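Local coordinates for endonuclease V (Bacillus subtilis, PDB 3GA2), which probably starts repair of deaminated DNA by cutting at the second phosphodiester bond 3' to a deoxyinosine, with magnesium as cofactor, at residues Gly137-Ile141 against Cys192-Ile196; Gln21-Lys25 against His122-Met126; Pro56-Ile62 against Val76-Ile82. The protein carries 1 engineered substitution. All coordinates share one frame; numbering follows the deposited sequence.

Interactions 1 and 3 belong to the same mixed sheet, on opposite sides of the chain's centre, with their centres about 22 Å apart. Interaction 1 is mostly buried. It joins two sheet strands near their ends, through a bulge and a few backbone bonds. Interaction 3 is a regular hairpin ladder at the sheet's edge, buried in part and exposed at R81, the end away from the hairpin turn. Interaction 2 packs an N-terminal helix on a loop outside the sheet, using side chains and one water in place of strand pairing. It is partly buried: Q21, L24 and M126 are buried and F22 is exposed. Helix 128-136 packs against both interactions 1 and 2, which do not touch.

Interaction 1 (Gly137-Ile141 against Cys192-Ile196)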
ATOM      1  N   GLY A 137      -7.137   5.040   9.898  1.00 17.24           N
ATOM      2  CA  GLY A 137      -7.355   4.575  11.261  1.00 14.89           C
ATOM      3  C   GLY A 137      -7.489   3.055  11.305  1.00 19.31           C
ATOM      4  O   GLY A 137      -8.104   2.493  12.209  1.00 18.46           O
ATOM      5  N   LYS A 138      -6.912   2.385  10.314  1.00 19.36           N
ATOM      6  CA  LYS A 138      -6.973   0.940  10.254  1.00 12.82           C
ATOM      7  C   LYS A 138      -5.600   0.340  10.011  1.00 14.02           C
ATOM      8  O   LYS A 138      -4.684   1.016   9.560  1.00 11.69           O
ATOM      9  CB  LYS A 138      -7.918   0.493   9.130  1.00 15.52           C
ATOM     10  CG  LYS A 138      -9.387   0.855   9.337  1.00  9.38           C
ATOM     11  CD  LYS A 138     -10.008   0.084  10.506  1.00 14.44           C
ATOM     12  CE  LYS A 138     -11.532   0.211  10.511  1.00 23.75           C
ATOM     13  NZ  LYS A 138     -12.173  -0.659  11.541  1.00 21.50           N
ATOM     14  N   PRO A 139      -5.430  -0.946  10.338  1.00 12.43           N
ATOM     15  CA  PRO A 139      -4.133  -1.586  10.109  1.00 10.89           C
ATOM     16  C   PRO A 139      -3.886  -1.614   8.594  1.00 10.70           C
ATOM     17  O   PRO A 139      -4.814  -1.853   7.814  1.00 10.08           O
ATOM     18  CB  PRO A 139      -4.341  -2.993  10.661  1.00 11.43           C
ATOM     19  CG  PRO A 139      -5.352  -2.789  11.756  1.00 11.03           C
ATOM     20  CD  PRO A 139      -6.316  -1.808  11.139  1.00 10.45           C
ATOM     21  N   THR A 140      -2.650  -1.363   8.178  1.00  6.64           N
ATOM     22  CA  THR A 140      -2.319  -1.390   6.762  1.00  9.36           C
ATOM     23  C   THR A 140      -1.071  -2.237   6.543  1.00 15.67           C
ATOM     24  O   THR A 140      -0.269  -2.440   7.464  1.00  9.99           O
ATOM     25  CB  THR A 140      -2.072   0.029   6.181  1.00  8.38           C
ATOM     26  OG1 THR A 140      -0.970   0.647   6.860  1.00  9.93           O
ATOM     27  CG2 THR A 140      -3.320   0.900   6.336  1.00  9.28           C
ATOM     28  N   ILE A 141      -0.915  -2.729   5.318  1.00 10.21           N
ATOM     29  CA  ILE A 141       0.217  -3.564   4.941  1.00  9.01           C
ATOM     30  C   ILE A 141       0.775  -3.084   3.613  1.00  7.26           C
ATOM     31  O   ILE A 141       0.024  -2.698   2.716  1.00 10.34           O
ATOM     32  CB  ILE A 141      -0.203  -5.049   4.789  1.00  9.45           C
ATOM     33  CG1 ILE A 141      -0.700  -5.597   6.132  1.00  4.87           C
ATOM     34  CG2 ILE A 141       0.986  -5.884   4.285  1.00 13.55           C
ATOM     35  CD1 ILE A 141      -1.380  -6.968   6.025  1.00  2.67           C
ATOM     36  N   CYS A 192       5.311  -3.693   7.134  1.00 13.16           N
ATOM     37  CA  CYS A 192       4.130  -3.347   7.893  1.00 12.44           C
ATOM     38  C   CYS A 192       3.759  -1.976   7.373  1.00 13.33           C
ATOM     39  O   CYS A 192       4.604  -1.255   6.845  1.00 15.30           O
ATOM     40  CB  CYS A 192       4.443  -3.197   9.382  1.00 15.09           C
ATOM     41  SG  CYS A 192       4.826  -4.707  10.254  1.00 17.07           S
ATOM     42  N   GLY A 193       2.487  -1.634   7.503  1.00 12.56           N
ATOM     43  CA  GLY A 193       2.038  -0.312   7.120  1.00 10.55           C
ATOM     44  C   GLY A 193       2.081   0.386   8.468  1.00  6.34           C
ATOM     45  O   GLY A 193       3.068   1.039   8.805  1.00 13.91           O
ATOM     46  N   ASN A 194       1.017   0.227   9.248  1.00 11.37           N
ATOM     47  CA  ASN A 194       0.950   0.782  10.603  1.00 10.36           C
ATOM     48  C   ASN A 194      -0.131   0.023  11.363  1.00  9.75           C
ATOM     49  O   ASN A 194      -1.048  -0.533  10.756  1.00  9.47           O
ATOM     50  CB  ASN A 194       0.641   2.289  10.585  1.00 14.56           C
ATOM     51  CG  ASN A 194       0.870   2.950  11.943  1.00 19.79           C
ATOM     52  OD1 ASN A 194       1.525   2.381  12.817  1.00  9.45           O
ATOM     53  ND2 ASN A 194       0.338   4.159  12.118  1.00 18.99           N
ATOM     54  N   TYR A 195       0.008  -0.040  12.684  1.00  4.59           N
ATOM     55  CA  TYR A 195      -0.967  -0.718  13.533  1.00  6.03           C
ATOM     56  C   TYR A 195      -1.004  -2.238  13.362  1.00  7.58           C
ATOM     57  O   TYR A 195      -2.055  -2.864  13.512  1.00  6.56           O
ATOM     58  CB  TYR A 195      -2.365  -0.142  13.273  1.00 12.37           C
ATOM     59  CG  TYR A 195      -2.427   1.367  13.323  1.00 11.67           C
ATOM     60  CD1 TYR A 195      -1.901   2.068  14.398  1.00 21.41           C
ATOM     61  CD2 TYR A 195      -3.035   2.091  12.305  1.00 14.10           C
ATOM     62  CE1 TYR A 195      -1.979   3.461  14.460  1.00 21.74           C
ATOM     63  CE2 TYR A 195      -3.121   3.478  12.355  1.00  9.66           C
ATOM     64  CZ  TYR A 195      -2.595   4.157  13.432  1.00 19.75           C
ATOM     65  OH  TYR A 195      -2.697   5.533  13.478  1.00 21.66           O
ATOM     66  N   ILE A 196       0.146  -2.831  13.059  1.00 11.74           N
ATOM     67  CA  ILE A 196       0.227  -4.275  12.858  1.00 11.95           C
ATOM     68  C   ILE A 196       1.696  -4.701  12.846  1.00  9.80           C
ATOM     69  O   ILE A 196       2.553  -3.955  12.366  1.00 14.04           O
ATOM     70  CB  ILE A 196      -0.439  -4.653  11.516  1.00  8.23           C
ATOM     71  CG1 ILE A 196      -0.430  -6.163  11.307  1.00 18.33           C
ATOM     72  CG2 ILE A 196       0.308  -3.969  10.368  1.00 13.83           C
ATOM     73  CD1 ILE A 196      -1.163  -6.591  10.025  1.00  7.55           C
TER
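T140 and N194 carry the main backbone bond. T140 N donates to N194 O at 3.1 Å, with an N-H...O angle of 158°, in the carbonyl plane. N194 O also receives the CA-H of P139, at 3.3 Å from P139 CA. T140 O faces two amides: G193 N at 2.9 Å and N194 N at 3.5 Å, both weak bonds. G193 and N194 both face T140, a classic beta bulge. T140 O also meets I196 CG2 at 3.3 Å. With CG1 anti to the backbone N (chi1 -177°), I196 sends its CD1 to I141, 4.0 Å from I141 CD1, and the two side chains cross at about a right angle. G193 leaves room for T140 OG1, which a side chain there would hit. K138 O lies in plane at the edge of the Y195 ring, 3.4 Å from CD2.

Beyond the two segments, T140 OG1 bonds A129 O, and K138 NZ forms a salt bridge with E109. N194 OD1 accepts from N29 N and, weakly, from Y195 N. G193 O bonds T130 OG1. Strand 140-144 lies between strands 113-116 and 188-194. Helix 128-136 packs on T140 and N194, and helix 198-207 on I141, C192 and I196.

Interaction 2 (Gln21-Lys25 against His122-Met126); sequences QFNLK and HYNHM
K25 NZ donates to N124 OD1 at 2.6 Å. The geometry of this hydrogen bond is poor: NZ lies well out of the carbonyl plane, at a C=O...N angle of 95°, and misses the lone pairs. N124 ND2 is close too, but both are donors, so the fit is crowded. CG of K25 is anti to the backbone N and the chain runs extended as far as CD, which lies 3.0 Å from N124 O. The bend at chi3 (65°) then turns NZ to the amide. N124 ND2 sits over one face of the F22 ring, 3.2 Å from CE1. Ring and amide planes are 88° apart.

The apolar half is built on M126, a selenomethionine. Its CE is pressed tightly against L24, 3.5 Å from CB. Q21 and M126 run past each other in opposite directions, with Q21 CG 3.9 Å from M126 CG. One water bridges them: it accepts from Q21 NE2 at 2.8 Å and donates to M126 O at 2.9 Å.

The contact sets residues 21-25 of helix 14-25 on the loop between strand 113-116 and helix 128-136. L24 and M126 continue onto H131 and F134 of that helix.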
ATOM      1  N   GLN A  21       6.210  14.068   7.709  1.00 20.96           N
ATOM      2  CA  GLN A  21       6.678  12.696   7.856  1.00 21.95           C
ATOM      3  C   GLN A  21       7.270  12.446   9.234  1.00 25.84           C
ATOM      4  O   GLN A  21       6.936  11.464   9.899  1.00 24.58           O
ATOM      5  CB  GLN A  21       7.737  12.352   6.808  1.00 17.96           C
ATOM      6  CG  GLN A  21       7.242  12.374   5.378  1.00 17.70           C
ATOM      7  CD  GLN A  21       8.255  11.799   4.408  1.00 21.83           C
ATOM      8  OE1 GLN A  21       9.466  11.988   4.566  1.00 28.31           O
ATOM      9  NE2 GLN A  21       7.764  11.108   3.384  1.00 16.36           N
ATOM     10  N   PHE A  22       8.159  13.336   9.660  1.00 26.20           N
ATOM     11  CA  PHE A  22       8.808  13.186  10.956  1.00 30.95           C
ATOM     12  C   PHE A  22       7.820  13.193  12.115  1.00 26.98           C
ATOM     13  O   PHE A  22       8.023  12.516  13.123  1.00 26.54           O
ATOM     14  CB  PHE A  22       9.872  14.272  11.139  1.00 37.22           C
ATOM     15  CG  PHE A  22      11.159  13.988  10.404  1.00 43.92           C
ATOM     16  CD1 PHE A  22      11.853  12.802  10.627  1.00 39.50           C
ATOM     17  CD2 PHE A  22      11.686  14.910   9.506  1.00 44.90           C
ATOM     18  CE1 PHE A  22      13.052  12.539   9.968  1.00 30.56           C
ATOM     19  CE2 PHE A  22      12.887  14.653   8.842  1.00 45.28           C
ATOM     20  CZ  PHE A  22      13.570  13.466   9.077  1.00 38.07           C
ATOM     21  N   ASN A  23       6.740  13.949  11.970  1.00 24.82           N
ATOM     22  CA  ASN A  23       5.734  14.003  13.016  1.00 25.46           C
ATOM     23  C   ASN A  23       4.999  12.671  13.091  1.00 30.69           C
ATOM     24  O   ASN A  23       4.936  12.045  14.146  1.00 29.48           O
ATOM     25  CB  ASN A  23       4.737  15.131  12.732  1.00 37.51           C
ATOM     26  CG  ASN A  23       5.297  16.500  13.069  1.00 44.52           C
ATOM     27  OD1 ASN A  23       4.717  17.527  12.715  1.00 47.00           O
ATOM     28  ND2 ASN A  23       6.425  16.519  13.767  1.00 38.23           N
ATOM     29  N   LEU A  24       4.449  12.237  11.963  1.00 27.64           N
ATOM     30  CA  LEU A  24       3.711  10.983  11.918  1.00 29.45           C
ATOM     31  C   LEU A  24       4.592   9.774  12.215  1.00 27.25           C
ATOM     32  O   LEU A  24       4.142   8.810  12.834  1.00 25.23           O
ATOM     33  CB  LEU A  24       3.053  10.818  10.550  1.00 28.21           C
ATOM     34  CG  LEU A  24       2.054  11.916  10.178  1.00 30.23           C
ATOM     35  CD1 LEU A  24       1.544  11.663   8.772  1.00 18.15           C
ATOM     36  CD2 LEU A  24       0.900  11.940  11.177  1.00 23.24           C
ATOM     37  N   LYS A  25       5.848   9.836  11.781  1.00 22.55           N
ATOM     38  CA  LYS A  25       6.784   8.742  11.992  1.00 21.82           C
ATOM     39  C   LYS A  25       6.922   8.391  13.468  1.00 26.26           C
ATOM     40  O   LYS A  25       7.136   7.234  13.818  1.00 26.57           O
ATOM     41  CB  LYS A  25       8.156   9.099  11.414  1.00 28.44           C
ATOM     42  CG  LYS A  25       9.154   7.960  11.458  1.00 34.30           C
ATOM     43  CD  LYS A  25      10.410   8.266  10.655  1.00 31.79           C
ATOM     44  CE  LYS A  25      11.196   9.418  11.236  1.00 41.08           C
ATOM     45  NZ  LYS A  25      12.478   9.613  10.505  1.00 39.40           N
ATOM     46  N   HIS A 122      10.858   2.003   3.903  1.00 15.18           N
ATOM     47  CA  HIS A 122      11.008   3.277   3.219  1.00 13.59           C
ATOM     48  C   HIS A 122      12.090   4.089   3.916  1.00 15.21           C
ATOM     49  O   HIS A 122      12.298   3.938   5.120  1.00 16.18           O
ATOM     50  CB  HIS A 122       9.663   4.014   3.252  1.00 15.10           C
ATOM     51  CG  HIS A 122       9.723   5.413   2.734  1.00 17.19           C
ATOM     52  ND1 HIS A 122      10.040   6.487   3.534  1.00 12.34           N
ATOM     53  CD2 HIS A 122       9.534   5.910   1.488  1.00 14.16           C
ATOM     54  CE1 HIS A 122      10.043   7.590   2.804  1.00 14.77           C
ATOM     55  NE2 HIS A 122       9.739   7.266   1.560  1.00 16.00           N
ATOM     56  N   TYR A 123      12.770   4.940   3.147  1.00 14.39           N
ATOM     57  CA  TYR A 123      13.854   5.791   3.644  1.00 14.99           C
ATOM     58  C   TYR A 123      13.569   6.358   5.026  1.00 14.10           C
ATOM     59  O   TYR A 123      14.455   6.438   5.870  1.00 16.97           O
ATOM     60  CB  TYR A 123      14.103   6.974   2.695  1.00 18.23           C
ATOM     61  CG  TYR A 123      14.415   6.604   1.261  1.00 26.18           C
ATOM     62  CD1 TYR A 123      13.560   6.980   0.222  1.00 22.38           C
ATOM     63  CD2 TYR A 123      15.567   5.884   0.939  1.00 17.40           C
ATOM     64  CE1 TYR A 123      13.845   6.644  -1.105  1.00 27.48           C
ATOM     65  CE2 TYR A 123      15.858   5.542  -0.384  1.00 21.48           C
ATOM     66  CZ  TYR A 123      14.995   5.924  -1.398  1.00 21.33           C
ATOM     67  OH  TYR A 123      15.273   5.569  -2.701  1.00 33.32           O
ATOM     68  N   ASN A 124      12.331   6.768   5.254  1.00 13.58           N
ATOM     69  CA  ASN A 124      11.992   7.335   6.546  1.00 16.62           C
ATOM     70  C   ASN A 124      10.799   6.622   7.168  1.00 10.32           C
ATOM     71  O   ASN A 124      10.017   7.224   7.905  1.00 17.66           O
ATOM     72  CB  ASN A 124      11.714   8.831   6.381  1.00 21.62           C
ATOM     73  CG  ASN A 124      12.202   9.643   7.559  1.00 32.39           C
ATOM     74  OD1 ASN A 124      13.302   9.420   8.063  1.00 41.58           O
ATOM     75  ND2 ASN A 124      11.394  10.601   7.998  1.00 36.49           N
ATOM     76  N   HIS A 125      10.679   5.329   6.870  1.00 13.59           N
ATOM     77  CA  HIS A 125       9.585   4.501   7.381  1.00 11.86           C
ATOM     78  C   HIS A 125       8.251   5.183   7.115  1.00 14.72           C
ATOM     79  O   HIS A 125       7.286   4.978   7.842  1.00 16.89           O
ATOM     80  CB  HIS A 125       9.760   4.274   8.889  1.00 18.26           C
ATOM     81  CG  HIS A 125      10.940   3.416   9.239  1.00 18.60           C
ATOM     82  ND1 HIS A 125      11.751   3.669  10.324  1.00 20.39           N
ATOM     83  CD2 HIS A 125      11.436   2.299   8.653  1.00 10.52           C
ATOM     84  CE1 HIS A 125      12.698   2.749  10.391  1.00 10.07           C
ATOM     85  NE2 HIS A 125      12.528   1.906   9.389  1.00 10.83           N
HETATM   86  N   MSE A 126       8.184   5.985   6.059  1.00 19.52           N
HETATM   87  CA  MSE A 126       6.946   6.689   5.784  1.00 18.13           C
HETATM   88  C   MSE A 126       6.383   6.462   4.382  1.00 17.89           C
HETATM   89  O   MSE A 126       5.951   7.405   3.718  1.00 16.05           O
HETATM   90  CB  MSE A 126       7.155   8.178   6.054  1.00 14.13           C
HETATM   91  CG  MSE A 126       5.912   8.915   6.522  1.00 42.34           C
HETATM   92 SE   MSE A 126       5.043   8.107   8.070  1.00 35.68          SE
HETATM   93  CE  MSE A 126       3.293   8.824   7.741  1.00 47.45           C
TER
HETATM   94  O   HOH W   1       5.109  10.183   3.345  1.00 18.39           O

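Interaction 3 (Pro56-Ile62 against Val76-Ile82); sequences PYGVCCI and VHSMGRI
The ring of Y57 lies over the backbone of R81, with one face turned to R81 CA, 4.0 Å from the ring centroid in a CH-pi contact. Chi1 of -72° sets CG beside the backbone N and swings the ring across the neighbouring strand. R81 CB covers the same ring near its rim, 3.8 Å from CE2. With Y57 replaced by an alanine, the R81 backbone is likely to lose its aromatic cover, and a gap would probably open at this end of the pair.

At the same end, I82 CG2 pushes tightly against the P56 ring, 3.4 Å from CG, while I82 N bonds P56 O at 2.7 Å. I82 CD1 lies near G58, on the side where a CB would be cramped. Strands 55-66 and 72-81 form an antiparallel beta hairpin, with 72-81 at the edge of an RNase H-like sheet. Paired bonds join C60 to S78 and I62 to V76, and a longer pair, weak in one direction, joins G58 to G80.

On one face V59 CG2 presses close on CG of M79, a selenomethionine, at 3.4 Å. Next to them C61 SG rests on H77 CB, 3.9 Å away. On the reverse face V76 CG2 packs against I62 CB at 3.6 Å. Helix 217-235 covers V59, C61 and H77; helix 96-105 covers I62, S78 and I82. C61 also bonds D46, a predicted magnesium ligand, through its backbone.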
ATOM      1  N   PRO A  56      -0.964  15.343 -15.722  1.00 49.43           N
ATOM      2  CA  PRO A  56      -0.933  13.990 -15.159  1.00 46.51           C
ATOM      3  C   PRO A  56      -2.180  13.658 -14.340  1.00 38.66           C
ATOM      4  O   PRO A  56      -2.606  14.446 -13.498  1.00 35.43           O
ATOM      5  CB  PRO A  56       0.324  14.018 -14.304  1.00 46.16           C
ATOM      6  CG  PRO A  56       0.275  15.403 -13.737  1.00 47.93           C
ATOM      7  CD  PRO A  56      -0.093  16.248 -14.948  1.00 50.54           C
ATOM      8  N   TYR A  57      -2.759  12.489 -14.594  1.00 33.99           N
ATOM      9  CA  TYR A  57      -3.947  12.055 -13.867  1.00 34.26           C
ATOM     10  C   TYR A  57      -3.711  10.760 -13.106  1.00 34.07           C
ATOM     11  O   TYR A  57      -2.710  10.071 -13.315  1.00 29.28           O
ATOM     12  CB  TYR A  57      -5.130  11.851 -14.816  1.00 32.58           C
ATOM     13  CG  TYR A  57      -5.725  13.125 -15.363  1.00 46.07           C
ATOM     14  CD1 TYR A  57      -5.075  13.851 -16.362  1.00 48.69           C
ATOM     15  CD2 TYR A  57      -6.945  13.604 -14.890  1.00 44.38           C
ATOM     16  CE1 TYR A  57      -5.629  15.023 -16.878  1.00 47.69           C
ATOM     17  CE2 TYR A  57      -7.506  14.772 -15.398  1.00 54.54           C
ATOM     18  CZ  TYR A  57      -6.843  15.475 -16.392  1.00 45.19           C
ATOM     19  OH  TYR A  57      -7.400  16.625 -16.898  1.00 50.14           O
ATOM     20  N   GLY A  58      -4.651  10.427 -12.228  1.00 38.14           N
ATOM     21  CA  GLY A  58      -4.530   9.211 -11.450  1.00 35.11           C
ATOM     22  C   GLY A  58      -5.866   8.658 -11.004  1.00 29.96           C
ATOM     23  O   GLY A  58      -6.804   9.405 -10.720  1.00 24.51           O
ATOM     24  N   VAL A  59      -5.957   7.335 -10.956  1.00 26.41           N
ATOM     25  CA  VAL A  59      -7.177   6.674 -10.523  1.00 26.33           C
ATOM     26  C   VAL A  59      -6.849   5.667  -9.429  1.00 25.68           C
ATOM     27  O   VAL A  59      -6.037   4.762  -9.625  1.00 17.92           O
ATOM     28  CB  VAL A  59      -7.861   5.921 -11.678  1.00 26.76           C
ATOM     29  CG1 VAL A  59      -9.131   5.252 -11.177  1.00 27.23           C
ATOM     30  CG2 VAL A  59      -8.187   6.881 -12.800  1.00 38.95           C
ATOM     31  N   CYS A  60      -7.485   5.830  -8.276  1.00 19.79           N
ATOM     32  CA  CYS A  60      -7.269   4.921  -7.161  1.00 21.96           C
ATOM     33  C   CYS A  60      -8.470   4.007  -7.010  1.00 16.47           C
ATOM     34  O   CYS A  60      -9.607   4.472  -6.963  1.00 16.90           O
ATOM     35  CB  CYS A  60      -7.076   5.691  -5.852  1.00 20.57           C
ATOM     36  SG  CYS A  60      -7.158   4.627  -4.373  1.00 14.76           S
ATOM     37  N   CYS A  61      -8.212   2.707  -6.945  1.00 15.35           N
ATOM     38  CA  CYS A  61      -9.269   1.725  -6.773  1.00 13.64           C
ATOM     39  C   CYS A  61      -9.072   0.996  -5.457  1.00 16.59           C
ATOM     40  O   CYS A  61      -7.949   0.658  -5.073  1.00 16.61           O
ATOM     41  CB  CYS A  61      -9.259   0.684  -7.893  1.00 16.50           C
ATOM     42  SG  CYS A  61      -9.775   1.260  -9.522  1.00 28.40           S
ATOM     43  N   ILE A  62     -10.176   0.759  -4.767  1.00 14.35           N
ATOM     44  CA  ILE A  62     -10.154   0.024  -3.517  1.00 11.41           C
ATOM     45  C   ILE A  62     -11.085  -1.156  -3.741  1.00 13.74           C
ATOM     46  O   ILE A  62     -12.245  -0.982  -4.117  1.00 13.56           O
ATOM     47  CB  ILE A  62     -10.668   0.871  -2.335  1.00 10.54           C
ATOM     48  CG1 ILE A  62      -9.692   2.015  -2.047  1.00 14.58           C
ATOM     49  CG2 ILE A  62     -10.830  -0.006  -1.092  1.00 19.50           C
ATOM     50  CD1 ILE A  62     -10.129   2.934  -0.918  1.00 13.94           C
ATOM     51  N   VAL A  76     -14.767   0.584  -5.218  1.00  8.05           N
ATOM     52  CA  VAL A  76     -14.919   2.029  -5.344  1.00 11.02           C
ATOM     53  C   VAL A  76     -13.676   2.576  -6.003  1.00  9.46           C
ATOM     54  O   VAL A  76     -12.654   1.897  -6.077  1.00 14.58           O
ATOM     55  CB  VAL A  76     -15.069   2.732  -3.969  1.00 15.99           C
ATOM     56  CG1 VAL A  76     -16.358   2.303  -3.295  1.00  5.79           C
ATOM     57  CG2 VAL A  76     -13.861   2.417  -3.086  1.00 16.47           C
ATOM     58  N   HIS A  77     -13.755   3.805  -6.487  1.00  8.88           N
ATOM     59  CA  HIS A  77     -12.593   4.402  -7.107  1.00 16.07           C
ATOM     60  C   HIS A  77     -12.681   5.911  -7.033  1.00 19.30           C
ATOM     61  O   HIS A  77     -13.753   6.483  -6.834  1.00 19.05           O
ATOM     62  CB  HIS A  77     -12.455   3.944  -8.563  1.00  9.92           C
ATOM     63  CG  HIS A  77     -13.485   4.518  -9.479  1.00 12.22           C
ATOM     64  ND1 HIS A  77     -13.405   5.801  -9.978  1.00 13.79           N
ATOM     65  CD2 HIS A  77     -14.637   3.999  -9.960  1.00 13.18           C
ATOM     66  CE1 HIS A  77     -14.465   6.046 -10.725  1.00 17.66           C
ATOM     67  NE2 HIS A  77     -15.230   4.968 -10.730  1.00 21.47           N
ATOM     68  N   SER A  78     -11.529   6.544  -7.181  1.00 18.11           N
ATOM     69  CA  SER A  78     -11.428   7.984  -7.142  1.00 21.13           C
ATOM     70  C   SER A  78     -10.621   8.354  -8.379  1.00 21.33           C
ATOM     71  O   SER A  78      -9.716   7.615  -8.775  1.00 22.45           O
ATOM     72  CB  SER A  78     -10.692   8.409  -5.869  1.00 22.04           C
ATOM     73  OG  SER A  78     -10.762   9.810  -5.680  1.00 51.60           O
HETATM   74  N   MSE A  79     -10.952   9.481  -9.001  1.00 21.99           N
HETATM   75  CA  MSE A  79     -10.240   9.918 -10.196  1.00 21.20           C
HETATM   76  C   MSE A  79     -10.114  11.436 -10.214  1.00 20.07           C
HETATM   77  O   MSE A  79     -11.038  12.145  -9.817  1.00 20.89           O
HETATM   78  CB  MSE A  79     -10.975   9.423 -11.447  1.00 33.90           C
HETATM   79  CG  MSE A  79     -10.233   9.636 -12.762  1.00 47.16           C
HETATM   80 SE   MSE A  79     -10.541  11.372 -13.577  1.00 58.36          SE
HETATM   81  CE  MSE A  79     -12.210  10.965 -14.467  1.00 45.86           C
ATOM     82  N   GLY A  80      -8.959  11.923 -10.661  1.00 21.48           N
ATOM     83  CA  GLY A  80      -8.717  13.355 -10.725  1.00 30.16           C
ATOM     84  C   GLY A  80      -7.296  13.692 -11.149  1.00 29.71           C
ATOM     85  O   GLY A  80      -6.406  12.845 -11.079  1.00 20.79           O
ATOM     86  N   ARG A  81      -7.072  14.927 -11.588  1.00 36.69           N
ATOM     87  CA  ARG A  81      -5.738  15.345 -12.017  1.00 45.07           C
ATOM     88  C   ARG A  81      -4.782  15.312 -10.831  1.00 49.52           C
ATOM     89  O   ARG A  81      -5.031  15.942  -9.802  1.00 54.57           O
ATOM     90  CB  ARG A  81      -5.778  16.760 -12.608  1.00 52.46           C
ATOM     91  CG  ARG A  81      -4.462  17.210 -13.237  1.00 58.83           C
ATOM     92  CD  ARG A  81      -4.585  18.594 -13.852  1.00 62.94           C
ATOM     93  NE  ARG A  81      -4.790  19.627 -12.840  1.00 65.06           N
ATOM     94  CZ  ARG A  81      -3.864  20.008 -11.965  1.00 63.14           C
ATOM     95  NH1 ARG A  81      -2.664  19.443 -11.979  1.00 53.64           N
ATOM     96  NH2 ARG A  81      -4.139  20.953 -11.077  1.00 65.48           N
ATOM     97  N   ILE A  82      -3.692  14.569 -10.976  1.00 46.85           N
ATOM     98  CA  ILE A  82      -2.704  14.457  -9.913  1.00 44.86           C
ATOM     99  C   ILE A  82      -1.853  15.723  -9.877  1.00 42.80           C
ATOM    100  O   ILE A  82      -1.536  16.292 -10.921  1.00 40.73           O
ATOM    101  CB  ILE A  82      -1.787  13.235 -10.142  1.00 41.14           C
ATOM    102  CG1 ILE A  82      -1.424  12.605  -8.799  1.00 46.09           C
ATOM    103  CG2 ILE A  82      -0.524  13.646 -10.885  1.00 48.15           C
ATOM    104  CD1 ILE A  82      -2.566  11.843  -8.170  1.00 41.57           C
TER